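Local coordinates for transcriptional regulator, TetR family (Thermus thermophilus, PDB 3VPR), which represses transcription, probably by binding regulatory DNA through an N-terminal helix-turn-helix as a TetR-family regulator, at residues 25-28 / 29-33; 47-50 / 51-54; 77-80 / 81-85; 114-117 / 118-121. All coordinates share one frame; numbering follows the deposited sequence.

In the fold
The four contacts are local, each along a single helix, and they follow one another along the chain. Contact 1 lies in the predicted helix-turn-helix, and contact 2 begins the long helix 47-70 behind it. The two pack directly, through Val-26 CG2 against Lys-47 CB at 3.9 Å and Leu-29 CD1 against Ile-50 CD1 at 4.0 Å. Contact 2 also meets contact 4 on helix 109-135, where Tyr-52 OH lies 3.3 Å from Lys-114 CD. Touching both contact 1 and contact 4, helix 47-70 bridges the DNA-binding part and the C-terminal domain. Contact 3 lies in the same domain as contact 4, their nearest atoms about 7 Å apart, and its centre is about 39 Å from that of contact 1.

Contact 1 of 4, residues 25-28 / 29-33; sequences SVQD and LAQAL
Asp-28 OD2 is gripped by two donors, Ser-25 N and the ammonium group of Lys-19 on the preceding helix. The bond from Ser-25 N is 2.9 Å long and nearly straight at 177°, although it meets OD2 from above the carboxylate plane. Asp-28 can reach back in this way because its CG stands beside its own backbone N (chi1 -70°). In return, Asp-28 N donates to Ser-25 OG at 2.8 Å, so the two residues satisfy each other at the first turn of the helix. From there the backbone bonds run regularly across the contact: Leu-29 N to Ser-25 O, Ala-30 N to Val-26 O, Gln-31 N to Gln-27 O, and Ala-32 N to Asp-28 O at 3.0 Å. On the outer side Gln-27 and Gln-31 meet by van der Waals contact. Gln-27 NE2 lies 3.6 Å from Gln-31 CG, and the two amide planes are almost perpendicular, 85° apart. Gln-31 CG also rests 3.4 Å from Gln-27 O, the carbonyl that its own backbone N uses. The inner side is apolar: Leu-29 is buried against Phe-16 and Leu-15 of helix 4-19, and with Ala-30 it touches Leu-40 of helix 37-44. The reciprocal Ser-Asp pair is a capping box, here starting the first helix of the predicted helix-turn-helix.

Contact 2 of 4, residues 47-50 / 51-54; sequences KEEI and LYEI
The first two turns of helix 47-70, the long helix leading out of the DNA-binding part, carry the acidic pair Glu-49 and Glu-53 one turn apart. Glu-49 OE2 and Glu-53 OE2 are only 2.5 Å apart, with the carboxylate planes turned 66° against each other. Two charged oxygens would hardly come so close, so one of the acids is probably protonated. The two side chains converge because their first torsions differ: Glu-49 has CG pointing away from its backbone N (chi1 172°), up the helix, whereas Glu-53 has CG beside its own N (chi1 -80°), facing back down. Arg-5 offers Glu-53 OE2 a long, weak ion pair. Glu-49 also runs alongside Tyr-52, and Glu-49 OE2 lies in the plane of the ring at the edge, 3.6 Å from Tyr-52 CD2. With an alanine in place of Glu-49, Glu-53 OE2 would probably lose the oxygen with which it may share a proton, and the Tyr-52 edge its carboxylate neighbour. Glu-48, by contrast, turns its OE2 to Asn-111 and to Ser-108 N. On the buried side Ile-50 CG2 packs on Ile-54 CD1 at 4.1 Å, and both isoleucines rest on helix 4-19. Tyr-52 N bonds Glu-48 O at 2.8 Å and Ile-54 N bonds Ile-50 O at 2.9 Å, the i to i+4 ladder of an alpha helix, here the one that joins the two domains of a TetR-type regulator.

Contact 3 of 4, residues 77-80 / 81-85; sequences EALR and RFMEA
The guanidinium group of Arg-80 is met at its edge, near its plane, by the carboxylate of Glu-84, the two planes standing 44° apart. Arg-80 NH1 donates to Glu-84 OE2 at 2.5 Å in a salt bridge bent to 141°. From the other terminal nitrogen, Arg-80 NH2, a second salt bridge reaches Glu-77 OE2, also at 2.5 Å; both lengths are short enough to be read with caution. The arginine thus stands between an acid three residues before it and another four residues after it. Its first torsion, with CG trans to the backbone N (chi1 -176°), sends the side chain toward Glu-84, and the bend at chi3 then turns the guanidinium to its two partners. A methionine in its place would probably leave Glu-77 OE2 without this partner and Glu-84 relying on Arg-175 of helix 170-183, which forms a further salt bridge with Glu-84 OE1. Beside the network, the backbone bond from Arg-81 N to Glu-77 O is 3.0 Å long. On the apolar side Leu-79 CG packs on the selenium of selenomethionine Met-83, atom SE, at 3.9 Å, and Leu-79 also touches Leu-185 of the second subunit, while Phe-82 stacks with His-122 of helix 109-135. With two carboxylates around one guanidinium, the network probably stabilises the arginine's charge and ties helix 75-92 to helix 170-183 through Glu-84.

Contact 4 of 4, residues 114-117 / 118-121; sequences KTIA and LRDR
Arg-119 begins its contact with Ile-116 at CB, as Arg-119 CB sits 3.5 Å from Ile-116 O. The chain sets out pointing away from its own backbone N (chi1 178°), and a later turn at chi3 brings the head back beside the isoleucine, the two side chains pointing the same way. Arg-119 NE gives a weak bond to Asp-120 OD1, Arg-119 CZ lies 3.8 Å from Ile-116 CG2, and NH1 is nearest Ile-116 CD1. At the tip, Arg-119 NH2 has two neighbours: Ile-116 CG2 at 3.6 Å, over one face of the guanidinium and offset toward its rim, and Asp-120 OD1 at 2.9 Å, in the guanidinium plane. The bond to Asp-120 OD1 meets it on the syn side and forms a salt bridge between adjacent residues. A methyl on one face and a carboxylate at the edge together probably limit how the group can turn. Asp-120 is held at its backbone too, Asp-120 N donating to Ile-116 O at 2.7 Å with a nearly straight angle of 171°. Leu-118 N is placed less well, splitting between weak bonds to Lys-114 O and Thr-115 O, while Arg-119 N also uses Thr-115 O at 3.1 Å. Arg-119 and Asp-120 lie exposed on helix 109-135, whereas Thr-115 and Leu-118 pack on helix 47-70, Thr-115 against Leu-59 and Leu-118 against Lys-60 and Val-63.

Contact 1 of 4, residues 25-28 / 29-33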
loop_
_atom_site.group_PDB
_atom_site.type_symbol
_atom_site.label_atom_id
_atom_site.label_comp_id
_atom_site.label_asym_id
_atom_site.label_seq_id
_atom_site.Cartn_x
_atom_site.Cartn_y
_atom_site.Cartn_z
ATOM N N SER A 25 -9.403 -23.131 -5.691
ATOM C CA SER A 25 -9.532 -24.361 -4.918
ATOM C C SER A 25 -8.337 -25.275 -5.105
ATOM O O SER A 25 -7.566 -25.122 -6.049
ATOM C CB SER A 25 -10.790 -25.119 -5.343
ATOM O OG SER A 25 -10.587 -25.768 -6.591
ATOM N N VAL A 26 -8.181 -26.229 -4.198
ATOM C CA VAL A 26 -7.096 -27.194 -4.304
ATOM C C VAL A 26 -7.338 -27.937 -5.622
ATOM O O VAL A 26 -6.399 -28.294 -6.332
ATOM C CB VAL A 26 -7.118 -28.189 -3.111
ATOM C CG1 VAL A 26 -6.255 -29.414 -3.413
ATOM C CG2 VAL A 26 -6.595 -27.487 -1.855
ATOM N N GLN A 27 -8.610 -28.138 -5.945
ATOM C CA GLN A 27 -9.005 -28.813 -7.179
ATOM C C GLN A 27 -8.478 -28.034 -8.378
ATOM O O GLN A 27 -7.938 -28.621 -9.314
ATOM C CB GLN A 27 -10.532 -28.913 -7.272
ATOM C CG GLN A 27 -11.019 -29.744 -8.436
ATOM C CD GLN A 27 -10.527 -31.172 -8.361
ATOM O OE1 GLN A 27 -10.825 -31.892 -7.410
ATOM N NE2 GLN A 27 -9.764 -31.592 -9.365
ATOM N N ASP A 28 -8.643 -26.713 -8.336
ATOM C CA ASP A 28 -8.172 -25.833 -9.404
ATOM C C ASP A 28 -6.669 -25.959 -9.635
ATOM O O ASP A 28 -6.220 -26.065 -10.778
ATOM C CB ASP A 28 -8.492 -24.369 -9.087
ATOM C CG ASP A 28 -9.972 -24.067 -9.158
ATOM O OD1 ASP A 28 -10.680 -24.728 -9.954
ATOM O OD2 ASP A 28 -10.426 -23.154 -8.434
ATOM N N LEU A 29 -5.893 -25.932 -8.549
ATOM C CA LEU A 29 -4.441 -26.042 -8.646
ATOM C C LEU A 29 -4.025 -27.390 -9.209
ATOM O O LEU A 29 -3.133 -27.472 -10.055
ATOM C CB LEU A 29 -3.786 -25.872 -7.266
ATOM C CG LEU A 29 -3.744 -24.503 -6.579
ATOM C CD1 LEU A 29 -3.273 -24.673 -5.134
ATOM C CD2 LEU A 29 -2.811 -23.565 -7.340
ATOM N N ALA A 30 -4.668 -28.450 -8.733
ATOM C CA ALA A 30 -4.324 -29.794 -9.176
ATOM C C ALA A 30 -4.475 -29.953 -10.678
ATOM O O ALA A 30 -3.607 -30.535 -11.331
ATOM C CB ALA A 30 -5.177 -30.814 -8.458
ATOM N N GLN A 31 -5.573 -29.437 -11.224
ATOM C CA GLN A 31 -5.828 -29.542 -12.655
ATOM C C GLN A 31 -4.926 -28.606 -13.454
ATOM O O GLN A 31 -4.438 -28.968 -14.519
ATOM C CB GLN A 31 -7.297 -29.237 -12.955
ATOM C CG GLN A 31 -8.262 -30.194 -12.285
ATOM C CD GLN A 31 -9.675 -30.028 -12.795
ATOM O OE1 GLN A 31 -10.233 -28.929 -12.766
ATOM N NE2 GLN A 31 -10.262 -31.123 -13.273
ATOM N N ALA A 32 -4.707 -27.403 -12.932
ATOM C CA ALA A 32 -3.848 -26.439 -13.600
ATOM C C ALA A 32 -2.417 -26.992 -13.681
ATOM O O ALA A 32 -1.716 -26.780 -14.676
ATOM C CB ALA A 32 -3.868 -25.111 -12.854
ATOM N N LEU A 33 -2.003 -27.726 -12.651
ATOM C CA LEU A 33 -0.653 -28.297 -12.603
ATOM C C LEU A 33 -0.550 -29.709 -13.171
ATOM O O LEU A 33 0.549 -30.252 -13.286
ATOM C CB LEU A 33 -0.142 -28.318 -11.164
ATOM C CG LEU A 33 0.028 -26.988 -10.425
ATOM C CD1 LEU A 33 -0.442 -27.122 -8.981
ATOM C CD2 LEU A 33 1.493 -26.583 -10.469
#

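Contact 2 of 4, residues 47-50 / 51-54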
loop_
_atom_site.group_PDB
_atom_site.type_symbol
_atom_site.label_atom_id
_atom_site.label_comp_id
_atom_site.label_asym_id
_atom_site.label_seq_id
_atom_site.Cartn_x
_atom_site.Cartn_y
_atom_site.Cartn_z
ATOM N N LYS A 47 -3.713 -26.263 1.536
ATOM C CA LYS A 47 -3.683 -25.092 0.670
ATOM C C LYS A 47 -2.993 -23.955 1.411
ATOM O O LYS A 47 -2.229 -23.181 0.833
ATOM C CB LYS A 47 -5.118 -24.678 0.339
ATOM C CG LYS A 47 -5.266 -23.495 -0.605
ATOM C CD LYS A 47 -6.754 -23.054 -0.636
ATOM C CE LYS A 47 -6.953 -21.732 -1.347
ATOM N NZ LYS A 47 -8.371 -21.279 -1.260
ATOM N N GLU A 48 -3.281 -23.859 2.703
ATOM C CA GLU A 48 -2.724 -22.807 3.544
ATOM C C GLU A 48 -1.201 -22.910 3.617
ATOM O O GLU A 48 -0.510 -21.899 3.663
ATOM C CB GLU A 48 -3.362 -22.893 4.947
ATOM C CG GLU A 48 -2.997 -21.778 5.928
ATOM C CD GLU A 48 -1.656 -21.999 6.596
ATOM O OE1 GLU A 48 -1.197 -23.163 6.627
ATOM O OE2 GLU A 48 -1.070 -21.017 7.100
ATOM N N GLU A 49 -0.684 -24.135 3.618
ATOM C CA GLU A 49 0.758 -24.339 3.670
ATOM C C GLU A 49 1.400 -23.857 2.374
ATOM O O GLU A 49 2.539 -23.388 2.399
ATOM C CB GLU A 49 1.094 -25.815 3.902
ATOM C CG GLU A 49 2.579 -26.165 3.777
ATOM C CD GLU A 49 3.422 -25.597 4.896
ATOM O OE1 GLU A 49 2.870 -25.342 5.983
ATOM O OE2 GLU A 49 4.643 -25.430 4.702
ATOM N N ILE A 50 0.672 -23.953 1.259
ATOM C CA ILE A 50 1.190 -23.505 -0.046
ATOM C C ILE A 50 1.304 -21.982 -0.017
ATOM O O ILE A 50 2.330 -21.412 -0.413
ATOM C CB ILE A 50 0.252 -23.936 -1.219
ATOM C CG1 ILE A 50 0.220 -25.464 -1.317
ATOM C CG2 ILE A 50 0.735 -23.328 -2.547
ATOM C CD1 ILE A 50 -0.618 -26.007 -2.475
ATOM N N LEU A 51 0.250 -21.332 0.468
ATOM C CA LEU A 51 0.234 -19.881 0.602
ATOM C C LEU A 51 1.343 -19.460 1.567
ATOM O O LEU A 51 2.020 -18.459 1.370
ATOM C CB LEU A 51 -1.114 -19.413 1.166
ATOM C CG LEU A 51 -1.120 -17.949 1.623
ATOM C CD1 LEU A 51 -0.805 -17.056 0.431
ATOM C CD2 LEU A 51 -2.465 -17.578 2.226
ATOM N N TYR A 52 1.508 -20.232 2.630
ATOM C CA TYR A 52 2.533 -19.941 3.621
ATOM C C TYR A 52 3.940 -20.007 3.004
ATOM O O TYR A 52 4.734 -19.090 3.183
ATOM C CB TYR A 52 2.404 -20.924 4.795
ATOM C CG TYR A 52 3.569 -20.907 5.744
ATOM C CD1 TYR A 52 3.903 -19.751 6.457
ATOM C CD2 TYR A 52 4.359 -22.039 5.909
ATOM C CE1 TYR A 52 4.997 -19.727 7.302
ATOM C CE2 TYR A 52 5.453 -22.030 6.750
ATOM C CZ TYR A 52 5.773 -20.874 7.444
ATOM O OH TYR A 52 6.879 -20.869 8.263
ATOM N N GLU A 53 4.235 -21.076 2.269
ATOM C CA GLU A 53 5.554 -21.227 1.650
ATOM C C GLU A 53 5.827 -20.191 0.557
ATOM O O GLU A 53 6.957 -19.732 0.395
ATOM C CB GLU A 53 5.737 -22.658 1.133
ATOM C CG GLU A 53 6.121 -23.597 2.269
ATOM C CD GLU A 53 6.329 -25.026 1.844
ATOM O OE1 GLU A 53 7.075 -25.266 0.870
ATOM O OE2 GLU A 53 5.752 -25.914 2.505
ATOM N N ILE A 54 4.790 -19.803 -0.176
ATOM C CA ILE A 54 4.956 -18.765 -1.174
ATOM C C ILE A 54 5.348 -17.464 -0.445
ATOM O O ILE A 54 6.268 -16.756 -0.855
ATOM C CB ILE A 54 3.651 -18.550 -1.962
ATOM C CG1 ILE A 54 3.475 -19.685 -2.978
ATOM C CG2 ILE A 54 3.663 -17.183 -2.645
ATOM C CD1 ILE A 54 2.152 -19.665 -3.714
#

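Contact 3 of 4, residues 77-80 / 81-85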
loop_
_atom_site.group_PDB
_atom_site.type_symbol
_atom_site.label_atom_id
_atom_site.label_comp_id
_atom_site.label_asym_id
_atom_site.label_seq_id
_atom_site.Cartn_x
_atom_site.Cartn_y
_atom_site.Cartn_z
ATOM N N GLU A 77 24.756 5.145 0.550
ATOM C CA GLU A 77 24.868 4.097 -0.456
ATOM C C GLU A 77 24.178 2.822 0.040
ATOM O O GLU A 77 23.639 2.045 -0.745
ATOM C CB GLU A 77 26.348 3.837 -0.742
ATOM C CG GLU A 77 26.618 2.981 -1.959
ATOM C CD GLU A 77 25.967 3.535 -3.212
ATOM O OE1 GLU A 77 26.018 4.766 -3.415
ATOM O OE2 GLU A 77 25.415 2.735 -3.997
ATOM N N ALA A 78 24.197 2.618 1.355
ATOM C CA ALA A 78 23.565 1.455 1.951
ATOM C C ALA A 78 22.047 1.567 1.792
ATOM O O ALA A 78 21.352 0.573 1.559
ATOM C CB ALA A 78 23.932 1.366 3.429
ATOM N N LEU A 79 21.533 2.785 1.918
ATOM C CA LEU A 79 20.099 2.992 1.785
ATOM C C LEU A 79 19.684 2.761 0.338
ATOM O O LEU A 79 18.660 2.138 0.078
ATOM C CB LEU A 79 19.718 4.410 2.219
ATOM C CG LEU A 79 18.233 4.769 2.037
ATOM C CD1 LEU A 79 17.376 3.883 2.931
ATOM C CD2 LEU A 79 18.008 6.242 2.366
ATOM N N ARG A 80 20.495 3.235 -0.605
ATOM C CA ARG A 80 20.164 3.077 -2.021
ATOM C C ARG A 80 20.150 1.613 -2.451
ATOM O O ARG A 80 19.253 1.172 -3.183
ATOM C CB ARG A 80 21.142 3.867 -2.898
ATOM C CG ARG A 80 20.794 3.819 -4.397
ATOM C CD ARG A 80 21.646 4.793 -5.234
ATOM N NE ARG A 80 23.024 4.339 -5.443
ATOM C CZ ARG A 80 23.386 3.350 -6.261
ATOM N NH1 ARG A 80 22.481 2.688 -6.970
ATOM N NH2 ARG A 80 24.666 3.022 -6.373
ATOM N N ARG A 81 21.142 0.859 -1.991
ATOM C CA ARG A 81 21.215 -0.548 -2.335
ATOM C C ARG A 81 20.031 -1.277 -1.725
ATOM O O ARG A 81 19.421 -2.119 -2.360
ATOM C CB ARG A 81 22.529 -1.147 -1.845
ATOM C CG ARG A 81 23.745 -0.383 -2.348
ATOM C CD ARG A 81 24.922 -1.306 -2.565
ATOM N NE ARG A 81 24.700 -2.155 -3.730
ATOM C CZ ARG A 81 25.213 -3.370 -3.879
ATOM N NH1 ARG A 81 25.984 -3.892 -2.930
ATOM N NH2 ARG A 81 24.949 -4.069 -4.977
ATOM N N PHE A 82 19.692 -0.950 -0.489
ATOM C CA PHE A 82 18.555 -1.598 0.127
ATOM C C PHE A 82 17.296 -1.378 -0.732
ATOM O O PHE A 82 16.599 -2.329 -1.089
ATOM C CB PHE A 82 18.333 -1.041 1.524
ATOM C CG PHE A 82 17.169 -1.658 2.252
ATOM C CD1 PHE A 82 15.862 -1.255 1.987
ATOM C CD2 PHE A 82 17.384 -2.628 3.231
ATOM C CE1 PHE A 82 14.784 -1.809 2.697
ATOM C CE2 PHE A 82 16.323 -3.178 3.935
ATOM C CZ PHE A 82 15.022 -2.771 3.673
HETATM N N MSE A 83 17.028 -0.124 -1.086
HETATM C CA MSE A 83 15.841 0.202 -1.867
HETATM C C MSE A 83 15.819 -0.461 -3.244
HETATM O O MSE A 83 14.782 -0.983 -3.667
HETATM C CB MSE A 83 15.704 1.721 -1.990
HETATM C CG MSE A 83 15.485 2.411 -0.649
HETATM SE SE MSE A 83 15.477 4.361 -0.741
HETATM C CE MSE A 83 13.737 4.598 -1.623
ATOM N N GLU A 84 16.955 -0.454 -3.932
ATOM C CA GLU A 84 17.032 -1.069 -5.254
ATOM C C GLU A 84 16.937 -2.593 -5.224
ATOM O O GLU A 84 16.262 -3.187 -6.061
ATOM C CB GLU A 84 18.310 -0.629 -5.971
ATOM C CG GLU A 84 18.235 0.819 -6.434
ATOM C CD GLU A 84 19.406 1.238 -7.297
ATOM O OE1 GLU A 84 19.683 0.555 -8.305
ATOM O OE2 GLU A 84 20.043 2.257 -6.974
ATOM N N ALA A 85 17.608 -3.223 -4.265
ATOM C CA ALA A 85 17.559 -4.673 -4.140
ATOM C C ALA A 85 16.115 -5.075 -3.833
ATOM O O ALA A 85 15.613 -6.050 -4.374
ATOM C CB ALA A 85 18.501 -5.144 -3.011
#

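Contact 4 of 4, residues 114-117 / 118-121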
loop_
_atom_site.group_PDB
_atom_site.type_symbol
_atom_site.label_atom_id
_atom_site.label_comp_id
_atom_site.label_asym_id
_atom_site.label_seq_id
_atom_site.Cartn_x
_atom_site.Cartn_y
_atom_site.Cartn_z
ATOM N N LYS A 114 5.653 -16.315 11.701
ATOM C CA LYS A 114 6.982 -16.389 11.112
ATOM C C LYS A 114 7.081 -15.451 9.914
ATOM O O LYS A 114 8.165 -14.975 9.578
ATOM C CB LYS A 114 7.312 -17.825 10.688
ATOM C CG LYS A 114 7.227 -18.833 11.824
ATOM C CD LYS A 114 7.703 -20.212 11.395
ATOM C CE LYS A 114 9.163 -20.428 11.749
ATOM N NZ LYS A 114 9.365 -20.442 13.231
ATOM N N THR A 115 5.940 -15.183 9.288
ATOM C CA THR A 115 5.878 -14.302 8.139
ATOM C C THR A 115 6.041 -12.835 8.544
ATOM O O THR A 115 6.877 -12.121 7.993
ATOM C CB THR A 115 4.546 -14.494 7.418
ATOM O OG1 THR A 115 4.606 -15.694 6.632
ATOM C CG2 THR A 115 4.236 -13.312 6.539
ATOM N N ILE A 116 5.243 -12.392 9.513
ATOM C CA ILE A 116 5.300 -11.012 9.984
ATOM C C ILE A 116 6.658 -10.766 10.626
ATOM O O ILE A 116 7.201 -9.669 10.548
ATOM C CB ILE A 116 4.179 -10.717 11.020
ATOM C CG1 ILE A 116 2.805 -10.946 10.390
ATOM C CG2 ILE A 116 4.287 -9.281 11.518
ATOM C CD1 ILE A 116 2.531 -10.099 9.158
ATOM N N ALA A 117 7.212 -11.798 11.252
ATOM C CA ALA A 117 8.522 -11.675 11.880
ATOM C C ALA A 117 9.576 -11.391 10.802
ATOM O O ALA A 117 10.569 -10.719 11.065
ATOM C CB ALA A 117 8.867 -12.955 12.650
ATOM N N LEU A 118 9.367 -11.906 9.593
ATOM C CA LEU A 118 10.311 -11.653 8.498
ATOM C C LEU A 118 10.112 -10.225 7.968
ATOM O O LEU A 118 11.074 -9.536 7.619
ATOM C CB LEU A 118 10.123 -12.671 7.370
ATOM C CG LEU A 118 10.798 -14.031 7.615
ATOM C CD1 LEU A 118 10.424 -14.992 6.495
ATOM C CD2 LEU A 118 12.317 -13.865 7.686
ATOM N N ARG A 119 8.858 -9.786 7.914
ATOM C CA ARG A 119 8.554 -8.432 7.475
ATOM C C ARG A 119 9.149 -7.458 8.506
ATOM O O ARG A 119 9.817 -6.496 8.137
ATOM C CB ARG A 119 7.041 -8.228 7.388
ATOM C CG ARG A 119 6.626 -6.832 6.990
ATOM C CD ARG A 119 5.232 -6.505 7.524
ATOM N NE ARG A 119 5.245 -6.194 8.950
ATOM C CZ ARG A 119 4.152 -5.982 9.678
ATOM N NH1 ARG A 119 2.953 -6.054 9.111
ATOM N NH2 ARG A 119 4.256 -5.681 10.971
ATOM N N ASP A 120 8.900 -7.708 9.797
ATOM C CA ASP A 120 9.439 -6.845 10.842
ATOM C C ASP A 120 10.968 -6.800 10.776
ATOM O O ASP A 120 11.568 -5.736 10.935
ATOM C CB ASP A 120 8.990 -7.313 12.236
ATOM C CG ASP A 120 7.548 -6.912 12.557
ATOM O OD1 ASP A 120 6.957 -6.131 11.777
ATOM O OD2 ASP A 120 7.005 -7.368 13.588
ATOM N N ARG A 121 11.591 -7.951 10.519
ATOM C CA ARG A 121 13.052 -8.043 10.436
ATOM C C ARG A 121 13.590 -7.143 9.333
ATOM O O ARG A 121 14.623 -6.480 9.489
ATOM C CB ARG A 121 13.464 -9.494 10.177
ATOM C CG ARG A 121 14.959 -9.782 10.212
ATOM C CD ARG A 121 15.181 -11.305 10.156
ATOM N NE ARG A 121 16.589 -11.697 10.196
ATOM C CZ ARG A 121 17.389 -11.530 11.246
ATOM N NH1 ARG A 121 16.930 -10.974 12.361
ATOM N NH2 ARG A 121 18.656 -11.916 11.177
#